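Local coordinates for protein aspartate aminotransferase (PDB 3NRA) that probably catalyses the pyridoxal-phosphate-dependent transfer of an amino group from L-aspartate to 2-oxoglutarate, giving oxaloacetate and L-glutamate, at residues P41-H46 with G363-P368; L340-P345 with V380-S385. One frame throughout, in Å; residues are numbered along the deposited sequence.

Contact 1 of 2, residues P41-H46 with G363-P368; sequences PVDFSH and GVVVTP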
ATOM      1  N   PRO B  41      -5.458  14.609  28.210  1.00 20.17           N
ATOM      2  CA  PRO B  41      -5.945  14.601  26.835  1.00 19.78           C
ATOM      3  C   PRO B  41      -6.255  13.198  26.343  1.00 18.80           C
ATOM      4  O   PRO B  41      -5.527  12.267  26.662  1.00 18.97           O
ATOM      5  CB  PRO B  41      -4.761  15.165  26.031  1.00 20.44           C
ATOM      6  CG  PRO B  41      -3.934  15.876  26.997  1.00 20.23           C
ATOM      7  CD  PRO B  41      -4.168  15.307  28.334  1.00 20.23           C
ATOM      8  N   VAL B  42      -7.314  13.058  25.563  1.00 17.53           N
ATOM      9  CA  VAL B  42      -7.635  11.797  24.922  1.00 16.97           C
ATOM     10  C   VAL B  42      -7.880  12.077  23.477  1.00 17.16           C
ATOM     11  O   VAL B  42      -8.655  12.966  23.127  1.00 16.77           O
ATOM     12  CB  VAL B  42      -8.872  11.128  25.550  1.00 17.09           C
ATOM     13  CG1 VAL B  42      -9.205   9.833  24.824  1.00 16.71           C
ATOM     14  CG2 VAL B  42      -8.624  10.838  27.069  1.00 16.67           C
ATOM     15  N   ASP B  43      -7.177  11.348  22.624  1.00 17.39           N
ATOM     16  CA  ASP B  43      -7.399  11.395  21.180  1.00 16.51           C
ATOM     17  C   ASP B  43      -8.313  10.227  20.787  1.00 15.95           C
ATOM     18  O   ASP B  43      -7.854   9.095  20.637  1.00 15.91           O
ATOM     19  CB  ASP B  43      -6.048  11.290  20.461  1.00 17.03           C
ATOM     20  CG  ASP B  43      -6.177  11.377  18.942  1.00 19.11           C
ATOM     21  OD1 ASP B  43      -7.319  11.340  18.400  1.00 18.60           O
ATOM     22  OD2 ASP B  43      -5.132  11.445  18.296  1.00 20.38           O
ATOM     23  N   PHE B  44      -9.608  10.512  20.625  1.00 15.08           N
ATOM     24  CA  PHE B  44     -10.600   9.483  20.254  1.00 14.52           C
ATOM     25  C   PHE B  44     -10.644   9.246  18.731  1.00 15.06           C
ATOM     26  O   PHE B  44     -11.544   8.524  18.246  1.00 14.38           O
ATOM     27  CB  PHE B  44     -12.028   9.892  20.696  1.00 13.69           C
ATOM     28  CG  PHE B  44     -12.261   9.871  22.161  1.00 14.91           C
ATOM     29  CD1 PHE B  44     -12.378   8.663  22.846  1.00 13.66           C
ATOM     30  CD2 PHE B  44     -12.514  11.050  22.855  1.00 17.09           C
ATOM     31  CE1 PHE B  44     -12.684   8.635  24.172  1.00 15.54           C
ATOM     32  CE2 PHE B  44     -12.782  11.017  24.218  1.00 16.47           C
ATOM     33  CZ  PHE B  44     -12.881   9.798  24.867  1.00 16.04           C
ATOM     34  N   SER B  45      -9.722   9.852  17.964  1.00 15.30           N
ATOM     35  CA  SER B  45      -9.743   9.683  16.504  1.00 15.80           C
ATOM     36  C   SER B  45      -9.344   8.270  16.079  1.00 16.18           C
ATOM     37  O   SER B  45      -9.792   7.795  15.058  1.00 16.45           O
ATOM     38  CB  SER B  45      -8.876  10.744  15.793  1.00 15.65           C
ATOM     39  OG  SER B  45      -7.501  10.501  15.964  1.00 19.03           O
ATOM     40  N   HIS B  46      -8.531   7.591  16.891  1.00 16.96           N
ATOM     41  CA  HIS B  46      -8.205   6.173  16.653  1.00 16.93           C
ATOM     42  C   HIS B  46      -7.885   5.434  17.962  1.00 16.79           C
ATOM     43  O   HIS B  46      -7.787   6.055  19.040  1.00 17.48           O
ATOM     44  CB  HIS B  46      -7.025   6.055  15.669  1.00 16.78           C
ATOM     45  CG  HIS B  46      -5.774   6.696  16.158  1.00 18.69           C
ATOM     46  ND1 HIS B  46      -4.894   6.055  17.004  1.00 21.99           N
ATOM     47  CD2 HIS B  46      -5.260   7.931  15.944  1.00 20.26           C
ATOM     48  CE1 HIS B  46      -3.890   6.868  17.285  1.00 23.11           C
ATOM     49  NE2 HIS B  46      -4.094   8.014  16.665  1.00 23.28           N
ATOM     50  N   GLY B 363      -9.056  19.253  25.581  1.00 19.94           N
ATOM     51  CA  GLY B 363      -8.021  18.337  25.082  1.00 20.21           C
ATOM     52  C   GLY B 363      -8.599  17.025  24.550  1.00 20.13           C
ATOM     53  O   GLY B 363      -8.058  15.966  24.797  1.00 20.83           O
ATOM     54  N   VAL B 364      -9.728  17.109  23.848  1.00 19.38           N
ATOM     55  CA  VAL B 364     -10.362  15.940  23.257  1.00 18.27           C
ATOM     56  C   VAL B 364     -10.351  16.079  21.741  1.00 17.94           C
ATOM     57  O   VAL B 364     -10.782  17.098  21.202  1.00 17.56           O
ATOM     58  CB  VAL B 364     -11.784  15.811  23.782  1.00 18.71           C
ATOM     59  CG1 VAL B 364     -12.567  14.832  22.987  1.00 19.44           C
ATOM     60  CG2 VAL B 364     -11.759  15.394  25.255  1.00 18.76           C
ATOM     61  N   VAL B 365      -9.807  15.072  21.050  1.00 18.28           N
ATOM     62  CA  VAL B 365      -9.964  14.954  19.587  1.00 17.60           C
ATOM     63  C   VAL B 365     -11.098  14.000  19.304  1.00 17.29           C
ATOM     64  O   VAL B 365     -11.044  12.848  19.735  1.00 16.31           O
ATOM     65  CB  VAL B 365      -8.685  14.389  18.889  1.00 18.02           C
ATOM     66  CG1 VAL B 365      -8.865  14.381  17.388  1.00 16.63           C
ATOM     67  CG2 VAL B 365      -7.400  15.199  19.301  1.00 17.37           C
ATOM     68  N   VAL B 366     -12.113  14.462  18.553  1.00 16.38           N
ATOM     69  CA  VAL B 366     -13.173  13.569  18.032  1.00 14.60           C
ATOM     70  C   VAL B 366     -13.293  13.792  16.550  1.00 15.47           C
ATOM     71  O   VAL B 366     -12.799  14.801  16.034  1.00 16.37           O
ATOM     72  CB  VAL B 366     -14.540  13.845  18.717  1.00 15.21           C
ATOM     73  CG1 VAL B 366     -14.423  13.710  20.224  1.00 12.02           C
ATOM     74  CG2 VAL B 366     -15.095  15.238  18.329  1.00 14.81           C
ATOM     75  N   THR B 367     -13.928  12.861  15.842  1.00 14.86           N
ATOM     76  CA  THR B 367     -13.965  12.927  14.394  1.00 15.01           C
ATOM     77  C   THR B 367     -15.256  13.571  13.943  1.00 14.05           C
ATOM     78  O   THR B 367     -16.325  13.172  14.381  1.00 13.30           O
ATOM     79  CB  THR B 367     -13.839  11.548  13.764  1.00 15.54           C
ATOM     80  OG1 THR B 367     -12.698  10.896  14.304  1.00 17.08           O
ATOM     81  CG2 THR B 367     -13.694  11.658  12.216  1.00 14.20           C
ATOM     82  N   PRO B 368     -15.172  14.567  13.058  1.00 14.11           N
ATOM     83  CA  PRO B 368     -16.423  15.230  12.689  1.00 13.88           C
ATOM     84  C   PRO B 368     -17.339  14.311  11.937  1.00 13.18           C
ATOM     85  O   PRO B 368     -16.882  13.481  11.183  1.00 11.11           O
ATOM     86  CB  PRO B 368     -15.987  16.386  11.796  1.00 14.65           C
ATOM     87  CG  PRO B 368     -14.535  16.289  11.646  1.00 15.50           C
ATOM     88  CD  PRO B 368     -13.992  15.314  12.616  1.00 14.92           C
TER
HETATM   89  O   HOH W   1     -13.112   8.700  16.005  1.00 11.01           O
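V365 lies beside D43 across two parallel strands, its isopropyl group set obliquely against the carboxylate. From the V365 backbone outward, CB stands 3.4 Å from D43 OD1; CG1, anti to its own backbone N (chi1 -176°), extends past the same oxygen to S45 CB at 4.0 Å, and CG2 rests against D43 CG. D43 OD1 has polar partners as well. It takes the hydroxyl of S45 on its syn side (OG to OD1, 2.6 Å) and the S45 backbone N on its anti side, the latter closing an Asx turn that bends the chain away as strand 42-43 ends. Three backbone bonds hold the register: V42 N to G363 O, V365 N to V42 O, and F44 N to V365 O, the last at 2.9 Å. Strand 42-43 is the outermost, within the chain, of the small mixed sheet that also holds strands 364-368 and 380-383, consistent with the small domain of a fold-type I aminotransferase. On the V42 and V364 face the F44 ring is held on two sides of different kind: V42 CG1 sits 3.6 Å above the ring centre, while V364 CG1 meets its edge in plane, 3.8 Å from F44 CD2. Helix 388-404 covers this face through A390 and A394. Farther along, where the strands diverge, a water bridges the gap, donating to F44 O at 2.7 Å and hydrogen-bonded to T367 OG1.

Contact 2 of 2, residues L340-P345 with V380-S385; sequences LFPRLP and VRLNFS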
ATOM      1  N   LEU B 340     -18.366   4.883  18.865  1.00 14.70           N
ATOM      2  CA  LEU B 340     -19.615   5.525  19.254  1.00 14.64           C
ATOM      3  C   LEU B 340     -19.812   6.783  18.400  1.00 14.25           C
ATOM      4  O   LEU B 340     -18.855   7.554  18.157  1.00 15.16           O
ATOM      5  CB  LEU B 340     -19.582   5.948  20.704  1.00 15.19           C
ATOM      6  CG  LEU B 340     -19.803   4.958  21.829  1.00 17.28           C
ATOM      7  CD1 LEU B 340     -19.063   5.455  23.109  1.00 16.84           C
ATOM      8  CD2 LEU B 340     -21.262   4.783  22.109  1.00 15.83           C
ATOM      9  N   PHE B 341     -21.051   7.033  18.022  1.00 13.18           N
ATOM     10  CA  PHE B 341     -21.392   8.131  17.154  1.00 12.20           C
ATOM     11  C   PHE B 341     -22.561   8.952  17.761  1.00 12.35           C
ATOM     12  O   PHE B 341     -23.685   8.888  17.286  1.00 11.98           O
ATOM     13  CB  PHE B 341     -21.748   7.544  15.800  1.00 11.50           C
ATOM     14  CG  PHE B 341     -21.732   8.516  14.679  1.00 12.46           C
ATOM     15  CD1 PHE B 341     -20.597   9.269  14.400  1.00 11.94           C
ATOM     16  CD2 PHE B 341     -22.820   8.607  13.820  1.00 12.16           C
ATOM     17  CE1 PHE B 341     -20.565  10.116  13.330  1.00 11.25           C
ATOM     18  CE2 PHE B 341     -22.791   9.474  12.751  1.00 13.25           C
ATOM     19  CZ  PHE B 341     -21.647  10.222  12.501  1.00 12.81           C
ATOM     20  N   PRO B 342     -22.280   9.726  18.826  1.00 13.02           N
ATOM     21  CA  PRO B 342     -23.320  10.534  19.415  1.00 13.06           C
ATOM     22  C   PRO B 342     -23.774  11.703  18.530  1.00 12.99           C
ATOM     23  O   PRO B 342     -22.948  12.354  17.893  1.00 12.78           O
ATOM     24  CB  PRO B 342     -22.678  11.043  20.697  1.00 13.05           C
ATOM     25  CG  PRO B 342     -21.266  10.945  20.472  1.00 13.47           C
ATOM     26  CD  PRO B 342     -21.095   9.714  19.674  1.00 13.63           C
ATOM     27  N   ARG B 343     -25.089  11.901  18.459  1.00 13.70           N
ATOM     28  CA  ARG B 343     -25.688  13.060  17.818  1.00 13.64           C
ATOM     29  C   ARG B 343     -25.883  14.119  18.867  1.00 14.50           C
ATOM     30  O   ARG B 343     -26.587  13.903  19.847  1.00 14.59           O
ATOM     31  CB  ARG B 343     -27.035  12.689  17.196  1.00 13.21           C
ATOM     32  CG  ARG B 343     -27.571  13.731  16.248  1.00 13.37           C
ATOM     33  CD  ARG B 343     -28.921  13.339  15.656  1.00 13.37           C
ATOM     34  NE  ARG B 343     -29.926  13.183  16.710  1.00 13.99           N
ATOM     35  CZ  ARG B 343     -31.199  12.888  16.505  1.00 13.88           C
ATOM     36  NH1 ARG B 343     -31.686  12.725  15.273  1.00 15.38           N
ATOM     37  NH2 ARG B 343     -31.994  12.757  17.535  1.00 14.79           N
ATOM     38  N   LEU B 344     -25.256  15.276  18.661  1.00 15.33           N
ATOM     39  CA  LEU B 344     -25.255  16.347  19.646  1.00 15.63           C
ATOM     40  C   LEU B 344     -26.455  17.275  19.426  1.00 16.62           C
ATOM     41  O   LEU B 344     -26.965  17.376  18.303  1.00 16.90           O
ATOM     42  CB  LEU B 344     -23.941  17.154  19.533  1.00 15.53           C
ATOM     43  CG  LEU B 344     -22.636  16.363  19.667  1.00 16.13           C
ATOM     44  CD1 LEU B 344     -21.443  17.288  19.646  1.00 13.62           C
ATOM     45  CD2 LEU B 344     -22.637  15.501  20.959  1.00 15.97           C
ATOM     46  N   PRO B 345     -26.859  18.020  20.469  1.00 17.80           N
ATOM     47  CA  PRO B 345     -27.924  19.016  20.303  1.00 19.07           C
ATOM     48  C   PRO B 345     -27.507  20.269  19.572  1.00 19.39           C
ATOM     49  O   PRO B 345     -26.336  20.437  19.214  1.00 18.82           O
ATOM     50  CB  PRO B 345     -28.319  19.357  21.743  1.00 20.07           C
ATOM     51  CG  PRO B 345     -27.142  19.051  22.549  1.00 18.84           C
ATOM     52  CD  PRO B 345     -26.435  17.908  21.875  1.00 18.75           C
ATOM     53  N   VAL B 380     -20.476  13.370  16.116  1.00 13.48           N
ATOM     54  CA  VAL B 380     -19.043  13.168  16.145  1.00 13.07           C
ATOM     55  C   VAL B 380     -18.762  11.693  16.435  1.00 13.29           C
ATOM     56  O   VAL B 380     -19.581  11.023  17.061  1.00 13.41           O
ATOM     57  CB  VAL B 380     -18.344  14.042  17.235  1.00 13.72           C
ATOM     58  CG1 VAL B 380     -18.527  15.554  16.920  1.00 12.86           C
ATOM     59  CG2 VAL B 380     -18.873  13.687  18.677  1.00 11.37           C
ATOM     60  N   ARG B 381     -17.642  11.177  15.915  1.00 12.17           N
ATOM     61  CA  ARG B 381     -17.258   9.797  16.176  1.00 12.48           C
ATOM     62  C   ARG B 381     -16.169   9.753  17.245  1.00 13.06           C
ATOM     63  O   ARG B 381     -15.243  10.566  17.229  1.00 12.26           O
ATOM     64  CB  ARG B 381     -16.762   9.093  14.912  1.00 12.08           C
ATOM     65  CG  ARG B 381     -16.816   7.591  15.020  1.00 11.99           C
ATOM     66  CD  ARG B 381     -16.014   6.905  13.985  1.00 14.60           C
ATOM     67  NE  ARG B 381     -14.584   7.215  14.130  1.00 15.29           N
ATOM     68  CZ  ARG B 381     -13.651   6.945  13.222  1.00 14.05           C
ATOM     69  NH1 ARG B 381     -13.956   6.294  12.112  1.00 15.24           N
ATOM     70  NH2 ARG B 381     -12.372   7.281  13.462  1.00 12.11           N
ATOM     71  N   LEU B 382     -16.305   8.783  18.161  1.00 13.85           N
ATOM     72  CA  LEU B 382     -15.300   8.461  19.145  1.00 14.36           C
ATOM     73  C   LEU B 382     -14.842   7.056  18.911  1.00 14.50           C
ATOM     74  O   LEU B 382     -15.659   6.167  18.801  1.00 14.62           O
ATOM     75  CB  LEU B 382     -15.889   8.563  20.540  1.00 14.72           C
ATOM     76  CG  LEU B 382     -16.011   9.974  21.136  1.00 16.55           C
ATOM     77  CD1 LEU B 382     -17.079  10.758  20.439  1.00 17.79           C
ATOM     78  CD2 LEU B 382     -16.296   9.902  22.653  1.00 15.49           C
ATOM     79  N   ASN B 383     -13.537   6.838  18.860  1.00 14.11           N
ATOM     80  CA  ASN B 383     -13.009   5.492  19.029  1.00 15.01           C
ATOM     81  C   ASN B 383     -12.688   5.303  20.508  1.00 14.89           C
ATOM     82  O   ASN B 383     -11.754   5.924  21.026  1.00 15.33           O
ATOM     83  CB  ASN B 383     -11.759   5.259  18.141  1.00 14.37           C
ATOM     84  CG  ASN B 383     -11.190   3.836  18.276  1.00 17.60           C
ATOM     85  OD1 ASN B 383     -11.130   3.283  19.375  1.00 17.40           O
ATOM     86  ND2 ASN B 383     -10.751   3.255  17.150  1.00 17.13           N
ATOM     87  N   PHE B 384     -13.448   4.441  21.182  1.00 14.85           N
ATOM     88  CA  PHE B 384     -13.311   4.277  22.627  1.00 14.83           C
ATOM     89  C   PHE B 384     -12.404   3.119  23.064  1.00 14.92           C
ATOM     90  O   PHE B 384     -12.377   2.768  24.244  1.00 15.85           O
ATOM     91  CB  PHE B 384     -14.707   4.206  23.330  1.00 15.17           C
ATOM     92  CG  PHE B 384     -15.552   3.022  22.935  1.00 15.09           C
ATOM     93  CD1 PHE B 384     -15.448   1.810  23.615  1.00 15.33           C
ATOM     94  CD2 PHE B 384     -16.516   3.147  21.939  1.00 14.21           C
ATOM     95  CE1 PHE B 384     -16.272   0.712  23.273  1.00 14.67           C
ATOM     96  CE2 PHE B 384     -17.328   2.091  21.604  1.00 15.43           C
ATOM     97  CZ  PHE B 384     -17.201   0.851  22.280  1.00 16.12           C
ATOM     98  N   SER B 385     -11.590   2.586  22.160  1.00 14.84           N
ATOM     99  CA  SER B 385     -10.509   1.674  22.582  1.00 14.83           C
ATOM    100  C   SER B 385      -9.373   2.503  23.175  1.00 15.21           C
ATOM    101  O   SER B 385      -8.359   2.778  22.521  1.00 15.16           O
ATOM    102  CB  SER B 385     -10.046   0.781  21.440  1.00 14.62           C
ATOM    103  OG  SER B 385      -9.140  -0.193  21.915  1.00 12.85           O
TER
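The side chains of L340 and F384 cross at about a right angle, with L340 CD1 3.6 Å from F384 CD2 and L340 CG nearly as close to both CD2 and CE2. F384 CG lies between its backbone N and carbonyl carbon (chi1 64°), a setting that turns the ring back toward L340, whose backbone N meets the ring edge in plane. This end is tightly knit. L340 and L382 form an antiparallel hydrogen-bonded pair, L340 N to L382 O and L382 N to L340 O, the second short at 2.8 Å and almost straight at 170°. F341 then presents its ring edge to R381 CA, and F341 CD1 comes within 3.3 Å of V380 O. That carbonyl also receives a CA-H...O contact from F341, whereas the proline nitrogen of P342 has no hydrogen to give it.

From P342 onward the contact thins. P342 O still accepts from V380 N at 3.2 Å, and P342 CG touches V380 CG2 and L382 CD1, but L344 CD1 reaches V380 CG1 only at 4.4 Å, and the partly exposed R343 points away from strand 380-383. R381, next to V380, runs off from F341 to hydrogen-bond N190 through NH1, probably matching the arginine that holds the substrate carboxylate in class I relatives. Where the strand ends, N383 OD1 takes the backbone N of S385 in an Asx turn. Helix 304-324 covers the L340 and F384 side through L320, I315 and L319, while strand 364-368 flanks strand 380-383 on its other edge, packing V366 against V380 and L382.

Overall arrangement
Contacts 1 and 2 belong to one four-stranded mixed sheet and sit about 10 Å apart, centre to centre. Strands 364-368 and 380-383, one from each contact, are antiparallel neighbours, joined by a probable backbone hydrogen bond from R381 N to T367 O; N383 N probably gives a second to F44 O, linking segment 41-46 to strand 380-383. Contact 1 is parallel, partly buried and mixed in chemistry, with a carboxylate, hydroxyls and a bridging water beside its valines; at the end of segment 41-46, H46 stacks on Y74 of the second subunit. Contact 2 is antiparallel and buried, relying on leucine, valine, phenylalanine and proline side chains with backbone bonds. Helix 388-404 packs against the first, helix 304-324 against the second.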